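Local coordinates for OBCA, Oxalate Biosynthetic Component A (Burkholderia glumae, PDB 4NNB), which belongs to an enzyme family with a TIM-barrel domain and is modelled here with a magnesium ion and an oxaloacetate ion, at residues P118-L123 against R484-V489; R233-I236 against G242-T245; R436-F441 against G466-R471. All coordinates share one frame; numbering follows the deposited sequence.

Contact 1. Residues P118-L123 against R484-V489; sequences PWLAAL and RVPGGV
Leu120, in the last turn of helix 117-121, lies against Pro486, the leading corner residue of a type II beta turn running from Val485 to Gly488. The contact is small and wholly apolar. Leu120 CB sits against the proline ring, 3.8 Å from Pro486 CG and 3.9 Å from Pro486 CB. Farther along, CG stands anti to the carbonyl carbon (chi1 -71°), which carries the branched end past the ring toward Val485; there Leu120 CD1 comes to 4.3 Å from Val485 CG2, a looser touch. Leu120 is buried, with Ile131 and Val132 of helix 125-137 and Leu148 also touching it. The turn is closed by a backbone bond from Gly488 N to Val485 O (2.9 Å), with Gly487 at the positive-phi corner. Lys117 NZ is hydrogen-bonded to Arg484 O, and Arg129 NE, of helix 125-137, to Gly487 O, in this loop before strand 489-491. On its more exposed flank, the contact ends where the same ring carbon, Pro486 CG, lies 3.9 Å from Ala121 N and 4.3 Å from Ala121 CB.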
loop_
_atom_site.group_PDB
_atom_site.type_symbol
_atom_site.label_atom_id
_atom_site.label_comp_id
_atom_site.label_asym_id
_atom_site.label_seq_id
_atom_site.Cartn_x
_atom_site.Cartn_y
_atom_site.Cartn_z
ATOM N N PRO A 118 -4.592 28.024 9.993
ATOM C CA PRO A 118 -3.548 28.873 10.595
ATOM C C PRO A 118 -2.778 28.210 11.746
ATOM O O PRO A 118 -1.629 28.596 11.986
ATOM C CB PRO A 118 -4.325 30.093 11.113
ATOM C CG PRO A 118 -5.598 30.114 10.325
ATOM C CD PRO A 118 -5.922 28.662 10.052
ATOM N N TRP A 119 -3.370 27.244 12.443
ATOM C CA TRP A 119 -2.628 26.550 13.492
ATOM C C TRP A 119 -1.478 25.755 12.902
ATOM O O TRP A 119 -0.357 25.782 13.415
ATOM C CB TRP A 119 -3.521 25.596 14.275
ATOM C CG TRP A 119 -4.513 26.258 15.147
ATOM C CD1 TRP A 119 -4.853 27.586 15.154
ATOM C CD2 TRP A 119 -5.313 25.633 16.148
ATOM N NE1 TRP A 119 -5.820 27.814 16.097
ATOM C CE2 TRP A 119 -6.122 26.633 16.718
ATOM C CE3 TRP A 119 -5.435 24.319 16.608
ATOM C CZ2 TRP A 119 -7.035 26.360 17.731
ATOM C CZ3 TRP A 119 -6.339 24.053 17.614
ATOM C CH2 TRP A 119 -7.126 25.069 18.169
ATOM N N LEU A 120 -1.765 25.042 11.817
ATOM C CA LEU A 120 -0.773 24.185 11.187
ATOM C C LEU A 120 0.230 25.036 10.431
ATOM O O LEU A 120 1.387 24.655 10.266
ATOM C CB LEU A 120 -1.457 23.207 10.221
ATOM C CG LEU A 120 -2.296 22.084 10.841
ATOM C CD1 LEU A 120 -3.254 21.481 9.811
ATOM C CD2 LEU A 120 -1.386 21.013 11.378
ATOM N N ALA A 121 -0.223 26.194 9.969
ATOM C CA ALA A 121 0.631 27.072 9.169
ATOM C C ALA A 121 1.680 27.748 10.041
ATOM O O ALA A 121 2.667 28.283 9.538
ATOM C CB ALA A 121 -0.207 28.107 8.425
ATOM N N ALA A 122 1.455 27.710 11.352
ATOM C CA ALA A 122 2.378 28.257 12.337
ATOM C C ALA A 122 3.608 27.366 12.523
ATOM O O ALA A 122 4.531 27.715 13.263
ATOM C CB ALA A 122 1.660 28.452 13.668
ATOM N N LEU A 123 3.622 26.218 11.847
ATOM C CA LEU A 123 4.682 25.249 12.057
ATOM C C LEU A 123 5.543 25.062 10.821
ATOM O O LEU A 123 5.162 25.452 9.718
ATOM C CB LEU A 123 4.082 23.902 12.467
ATOM C CG LEU A 123 3.037 24.000 13.573
ATOM C CD1 LEU A 123 2.332 22.670 13.773
ATOM C CD2 LEU A 123 3.719 24.437 14.858
ATOM N N ARG A 484 -4.055 22.164 -0.414
ATOM C CA ARG A 484 -4.887 22.944 0.502
ATOM C C ARG A 484 -4.352 22.951 1.929
ATOM O O ARG A 484 -4.559 23.916 2.678
ATOM C CB ARG A 484 -6.318 22.405 0.503
ATOM C CG ARG A 484 -6.984 22.393 -0.865
ATOM C CD ARG A 484 -8.326 21.681 -0.820
ATOM N NE ARG A 484 -8.204 20.294 -0.359
ATOM C CZ ARG A 484 -9.222 19.441 -0.261
ATOM N NH1 ARG A 484 -10.443 19.816 -0.608
ATOM N NH2 ARG A 484 -9.018 18.210 0.186
ATOM N N VAL A 485 -3.676 21.872 2.318
ATOM C CA VAL A 485 -3.294 21.695 3.720
ATOM C C VAL A 485 -1.816 22.015 3.915
ATOM O O VAL A 485 -0.989 21.685 3.057
ATOM C CB VAL A 485 -3.661 20.264 4.236
ATOM C CG1 VAL A 485 -2.679 19.210 3.706
ATOM C CG2 VAL A 485 -3.731 20.230 5.759
ATOM N N PRO A 486 -1.480 22.718 5.013
ATOM C CA PRO A 486 -0.058 22.964 5.274
ATOM C C PRO A 486 0.707 21.650 5.348
ATOM O O PRO A 486 0.176 20.651 5.861
ATOM C CB PRO A 486 -0.068 23.661 6.640
ATOM C CG PRO A 486 -1.377 24.402 6.654
ATOM C CD PRO A 486 -2.355 23.494 5.916
ATOM N N GLY A 487 1.930 21.647 4.833
ATOM C CA GLY A 487 2.702 20.421 4.714
ATOM C C GLY A 487 2.458 19.705 3.391
ATOM O O GLY A 487 3.315 18.966 2.907
ATOM N N GLY A 488 1.270 19.904 2.825
ATOM C CA GLY A 488 0.943 19.438 1.484
ATOM C C GLY A 488 0.670 17.951 1.265
ATOM O O GLY A 488 0.435 17.539 0.120
ATOM N N VAL A 489 0.712 17.149 2.332
ATOM C CA VAL A 489 0.518 15.695 2.229
ATOM C C VAL A 489 -0.465 15.187 3.288
ATOM O O VAL A 489 -0.508 15.711 4.398
ATOM C CB VAL A 489 1.865 14.935 2.380
ATOM C CG1 VAL A 489 1.665 13.392 2.289
ATOM C CG2 VAL A 489 2.866 15.399 1.326
#

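Contact 2. Residues R233-I236 against G242-T245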
loop_
_atom_site.group_PDB
_atom_site.type_symbol
_atom_site.label_atom_id
_atom_site.label_comp_id
_atom_site.label_asym_id
_atom_site.label_seq_id
_atom_site.Cartn_x
_atom_site.Cartn_y
_atom_site.Cartn_z
ATOM N N ARG A 233 -8.672 -12.461 14.631
ATOM C CA ARG A 233 -9.238 -11.254 15.248
ATOM C C ARG A 233 -9.696 -11.543 16.678
ATOM O O ARG A 233 -10.413 -12.508 16.920
ATOM C CB ARG A 233 -10.414 -10.721 14.428
ATOM C CG ARG A 233 -11.384 -9.865 15.233
ATOM C CD ARG A 233 -12.588 -9.444 14.404
ATOM N NE ARG A 233 -12.217 -8.474 13.380
ATOM C CZ ARG A 233 -12.730 -7.250 13.289
ATOM N NH1 ARG A 233 -13.647 -6.841 14.157
ATOM N NH2 ARG A 233 -12.332 -6.436 12.324
ATOM N N ARG A 234 -9.279 -10.718 17.628
ATOM C CA ARG A 234 -9.715 -10.907 19.007
ATOM C C ARG A 234 -9.880 -9.572 19.729
ATOM O O ARG A 234 -9.067 -8.657 19.567
ATOM C CB ARG A 234 -8.759 -11.837 19.763
ATOM C CG ARG A 234 -7.405 -11.233 20.049
ATOM C CD ARG A 234 -6.316 -12.287 20.216
ATOM N NE ARG A 234 -4.994 -11.661 20.236
ATOM C CZ ARG A 234 -3.844 -12.316 20.369
ATOM N NH1 ARG A 234 -3.833 -13.637 20.498
ATOM N NH2 ARG A 234 -2.701 -11.642 20.373
ATOM N N ARG A 235 -10.957 -9.470 20.505
ATOM C CA ARG A 235 -11.291 -8.251 21.228
ATOM C C ARG A 235 -10.703 -8.282 22.637
ATOM O O ARG A 235 -10.989 -9.191 23.415
ATOM C CB ARG A 235 -12.814 -8.084 21.292
ATOM C CG ARG A 235 -13.449 -7.688 19.969
ATOM C CD ARG A 235 -14.969 -7.861 19.991
ATOM N NE ARG A 235 -15.624 -6.984 20.952
ATOM C CZ ARG A 235 -15.954 -5.721 20.700
ATOM N NH1 ARG A 235 -15.687 -5.183 19.516
ATOM N NH2 ARG A 235 -16.548 -4.996 21.632
ATOM N N ILE A 236 -9.870 -7.293 22.955
ATOM C CA ILE A 236 -9.269 -7.177 24.280
ATOM C C ILE A 236 -9.991 -6.094 25.077
ATOM O O ILE A 236 -10.040 -4.940 24.655
ATOM C CB ILE A 236 -7.773 -6.821 24.190
ATOM C CG1 ILE A 236 -7.019 -7.860 23.361
ATOM C CG2 ILE A 236 -7.159 -6.712 25.579
ATOM C CD1 ILE A 236 -5.538 -7.564 23.225
ATOM N N GLY A 242 -12.370 0.512 27.472
ATOM C CA GLY A 242 -13.218 -0.130 26.486
ATOM C C GLY A 242 -12.488 -1.208 25.704
ATOM O O GLY A 242 -11.449 -1.709 26.136
ATOM N N VAL A 243 -13.027 -1.559 24.543
ATOM C CA VAL A 243 -12.485 -2.664 23.759
ATOM C C VAL A 243 -11.517 -2.200 22.671
ATOM O O VAL A 243 -11.784 -1.248 21.937
ATOM C CB VAL A 243 -13.620 -3.496 23.118
ATOM C CG1 VAL A 243 -13.058 -4.692 22.363
ATOM C CG2 VAL A 243 -14.610 -3.946 24.181
ATOM N N VAL A 244 -10.381 -2.878 22.589
ATOM C CA VAL A 244 -9.458 -2.721 21.488
ATOM C C VAL A 244 -9.420 -4.062 20.725
ATOM O O VAL A 244 -9.438 -5.130 21.341
ATOM C CB VAL A 244 -8.071 -2.280 22.010
ATOM C CG1 VAL A 244 -6.975 -2.668 21.054
ATOM C CG2 VAL A 244 -8.061 -0.760 22.254
ATOM N N THR A 245 -9.413 -4.007 19.394
ATOM C CA THR A 245 -9.410 -5.216 18.561
ATOM C C THR A 245 -8.042 -5.402 17.915
ATOM O O THR A 245 -7.543 -4.494 17.252
ATOM C CB THR A 245 -10.460 -5.104 17.449
ATOM O OG1 THR A 245 -11.725 -4.759 18.022
ATOM C CG2 THR A 245 -10.592 -6.413 16.659
#
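Ile236 and Val244 face each other as a hydrogen-bonded pair in the antiparallel beta hairpin formed by strands 234-238 and 242-246. Here the contact is tight and partly buried: Ile236 N gives a nearly straight bond to Val244 O (2.7 Å), and Val244 N returns one to Ile236 O (2.9 Å). A CA-H...O contact from Val243 CA to Ile236 O, 3.5 Å long, adds to it. On the other face the exposed Arg233 and Arg235 touch Thr245 and Val243 without a hydrogen bond between the two segments. The Arg235 chain bends at chi3 (64°) and folds its guanidinium over Val243, whose CG1 lies 3.5 Å above the centre of that flat group; Val243 CG2 also approaches Arg235 NH2 at 3.4 Å. Arg233 CG lies 3.8 Å from Thr245 CG2, and this methyl stands over one face of the Arg233 guanidinium, offset toward the rim. Thr245 OG1 is hydrogen-bonded to Glu24 OE2. On the face of Ile236, Val244 is buried against Glu24, Ala25 and Trp54, while Arg234 forms a weak, long ion pair with Asp48 of helix 41-51, so the two-stranded hairpin lies against the chain's N-terminal part.

Contact 3. Residues R436-F441 against G466-R471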
loop_
_atom_site.group_PDB
_atom_site.type_symbol
_atom_site.label_atom_id
_atom_site.label_comp_id
_atom_site.label_asym_id
_atom_site.label_seq_id
_atom_site.Cartn_x
_atom_site.Cartn_y
_atom_site.Cartn_z
ATOM N N ARG A 436 15.562 -3.959 -22.493
ATOM C CA ARG A 436 15.765 -5.413 -22.513
ATOM C C ARG A 436 14.431 -6.115 -22.665
ATOM O O ARG A 436 14.301 -7.055 -23.443
ATOM C CB ARG A 436 16.470 -5.902 -21.248
ATOM C CG ARG A 436 17.967 -5.609 -21.198
ATOM C CD ARG A 436 18.595 -6.275 -19.981
ATOM N NE ARG A 436 18.613 -7.731 -20.108
ATOM C CZ ARG A 436 18.787 -8.563 -19.086
ATOM N NH1 ARG A 436 18.940 -8.079 -17.859
ATOM N NH2 ARG A 436 18.797 -9.872 -19.287
ATOM N N LEU A 437 13.425 -5.640 -21.936
ATOM C CA LEU A 437 12.100 -6.248 -22.015
ATOM C C LEU A 437 11.484 -6.050 -23.403
ATOM O O LEU A 437 10.907 -6.990 -23.972
ATOM C CB LEU A 437 11.182 -5.720 -20.889
ATOM C CG LEU A 437 11.593 -6.035 -19.437
ATOM C CD1 LEU A 437 10.679 -5.327 -18.420
ATOM C CD2 LEU A 437 11.598 -7.538 -19.182
ATOM N N ARG A 438 11.617 -4.843 -23.960
ATOM C CA ARG A 438 11.062 -4.554 -25.289
ATOM C C ARG A 438 11.763 -5.352 -26.388
ATOM O O ARG A 438 11.133 -5.767 -27.349
ATOM C CB ARG A 438 11.180 -3.066 -25.635
ATOM C CG ARG A 438 10.468 -2.125 -24.699
ATOM C CD ARG A 438 8.987 -2.263 -24.798
ATOM N NE ARG A 438 8.329 -1.079 -24.255
ATOM C CZ ARG A 438 7.026 -0.993 -24.031
ATOM N NH1 ARG A 438 6.239 -2.034 -24.286
ATOM N NH2 ARG A 438 6.518 0.132 -23.532
ATOM N N ALA A 439 13.068 -5.546 -26.239
ATOM C CA ALA A 439 13.836 -6.289 -27.233
ATOM C C ALA A 439 13.403 -7.755 -27.236
ATOM O O ALA A 439 13.254 -8.366 -28.299
ATOM C CB ALA A 439 15.346 -6.156 -26.966
ATOM N N SER A 440 13.180 -8.323 -26.052
ATOM C CA SER A 440 12.833 -9.739 -25.977
ATOM C C SER A 440 11.372 -9.970 -26.269
ATOM O O SER A 440 10.994 -11.042 -26.736
ATOM C CB SER A 440 13.186 -10.335 -24.610
ATOM O OG SER A 440 14.584 -10.335 -24.420
ATOM N N PHE A 441 10.548 -8.969 -25.971
ATOM C CA PHE A 441 9.113 -9.090 -26.165
ATOM C C PHE A 441 8.584 -7.876 -26.923
ATOM O O PHE A 441 8.098 -6.929 -26.309
ATOM C CB PHE A 441 8.389 -9.195 -24.814
ATOM C CG PHE A 441 8.849 -10.348 -23.962
ATOM C CD1 PHE A 441 8.300 -11.615 -24.128
ATOM C CD2 PHE A 441 9.833 -10.167 -23.007
ATOM C CE1 PHE A 441 8.729 -12.687 -23.339
ATOM C CE2 PHE A 441 10.275 -11.238 -22.213
ATOM C CZ PHE A 441 9.713 -12.493 -22.379
ATOM N N GLY A 466 8.352 5.844 -21.980
ATOM C CA GLY A 466 7.420 5.354 -22.978
ATOM C C GLY A 466 6.584 4.195 -22.471
ATOM O O GLY A 466 6.140 3.339 -23.254
ATOM N N LEU A 467 6.346 4.173 -21.161
ATOM C CA LEU A 467 5.597 3.072 -20.556
ATOM C C LEU A 467 4.123 3.061 -20.949
ATOM O O LEU A 467 3.561 4.081 -21.345
ATOM C CB LEU A 467 5.747 3.081 -19.036
ATOM C CG LEU A 467 7.180 2.846 -18.569
ATOM C CD1 LEU A 467 7.228 2.506 -17.081
ATOM C CD2 LEU A 467 7.858 1.738 -19.396
ATOM N N ASP A 468 3.505 1.891 -20.830
ATOM C CA ASP A 468 2.117 1.698 -21.205
ATOM C C ASP A 468 1.139 1.831 -20.051
ATOM O O ASP A 468 -0.071 1.811 -20.257
ATOM C CB ASP A 468 1.962 0.316 -21.809
ATOM C CG ASP A 468 2.940 0.082 -22.920
ATOM O OD1 ASP A 468 2.669 0.563 -24.034
ATOM O OD2 ASP A 468 3.983 -0.548 -22.675
ATOM N N GLY A 469 1.648 1.960 -18.837
ATOM C CA GLY A 469 0.752 1.984 -17.698
ATOM C C GLY A 469 1.395 2.499 -16.441
ATOM O O GLY A 469 2.619 2.548 -16.333
ATOM N N ILE A 470 0.555 2.884 -15.482
ATOM C CA ILE A 470 1.003 3.324 -14.170
ATOM C C ILE A 470 0.085 2.696 -13.126
ATOM O O ILE A 470 -1.133 2.640 -13.314
ATOM C CB ILE A 470 0.936 4.869 -14.038
ATOM C CG1 ILE A 470 1.985 5.531 -14.923
ATOM C CG2 ILE A 470 1.163 5.323 -12.580
ATOM C CD1 ILE A 470 1.813 7.053 -14.999
ATOM N N ARG A 471 0.674 2.227 -12.028
ATOM C CA ARG A 471 -0.084 1.615 -10.948
ATOM C C ARG A 471 -0.018 2.499 -9.710
ATOM O O ARG A 471 1.043 3.059 -9.384
ATOM C CB ARG A 471 0.471 0.204 -10.632
ATOM C CG ARG A 471 0.189 -0.302 -9.215
ATOM C CD ARG A 471 0.489 -1.818 -9.058
ATOM N NE ARG A 471 0.984 -2.113 -7.719
ATOM C CZ ARG A 471 1.365 -3.319 -7.291
ATOM N NH1 ARG A 471 1.301 -4.383 -8.091
ATOM N NH2 ARG A 471 1.824 -3.446 -6.059
HETATM O O HOH W 1 9.020 1.676 -23.925
#
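The guanidinium of Arg438 meets the carboxylate of Asp468 at its edge, with the two planes 90° apart; the partner segment approaches this edge and stacks on neither face. The pair joins the end of helix 416-440 to the loop between helix 458-465 and strand 469-472, on the side of the TIM barrel where helices lead into strands. From opposite directions the two side chains bring Arg438 NH2 to 2.8 Å from Asp468 OD2, the main bond of the salt bridge. Asp468 OD2 lies near the guanidinium plane, while Arg438 NH2 meets it on the syn side, 33° out of the carboxylate plane. Arg438 NH1 adds a weak second bond of 3.1 Å to the same oxygen, Asp468 OD2, so that one carboxylate oxygen takes both amino groups in a forked grip.

A bend at chi2 (-68°) turns the arginine chain off the helix and across Ile446 toward the loop. Strand 444-449 adds two further bonds: Ile446 N also donates to Asp468 OD2, and Ser444 OG is hydrogen-bonded to Arg438 NH1, which probably helps to fix the guanidinium. The oxygen thus collects three N-H donors, one of them weak, which probably keep the aspartate ionised and fix its rotation.

Gly466 ends helix 458-465 in a Schellman motif, and its positive phi turns the chain out of the helix just ahead of Leu467. Arg438 NH2 and Gly466 O come within 3.2 Å. A water lies at the guanidinium edge, in its plane: it accepts from Arg438 NE at 2.9 Å and donates a weak bond to Gly466 O at 3.4 Å.

Overall arrangement
The three contacts are separate: centres lie 34 Å apart for contacts 1 and 2, 39 Å for contacts 1 and 3, and 47 Å for contacts 2 and 3, the last two on opposite sides of the chain's centre. Nearest atoms never come closer than about 16 Å, between contacts 1 and 3. Contact 1 closes a long chain loop that encloses the other two in series. No contact includes a residue of the magnesium and oxaloacetate site, but parts of each lie near it in sequence: contact 2 follows the strand carrying His224 and His226, residues 466-471 precede Glu475 and residues 484-489 follow it. Arg471 forms weak, long ion pairs with Glu348 and Glu475.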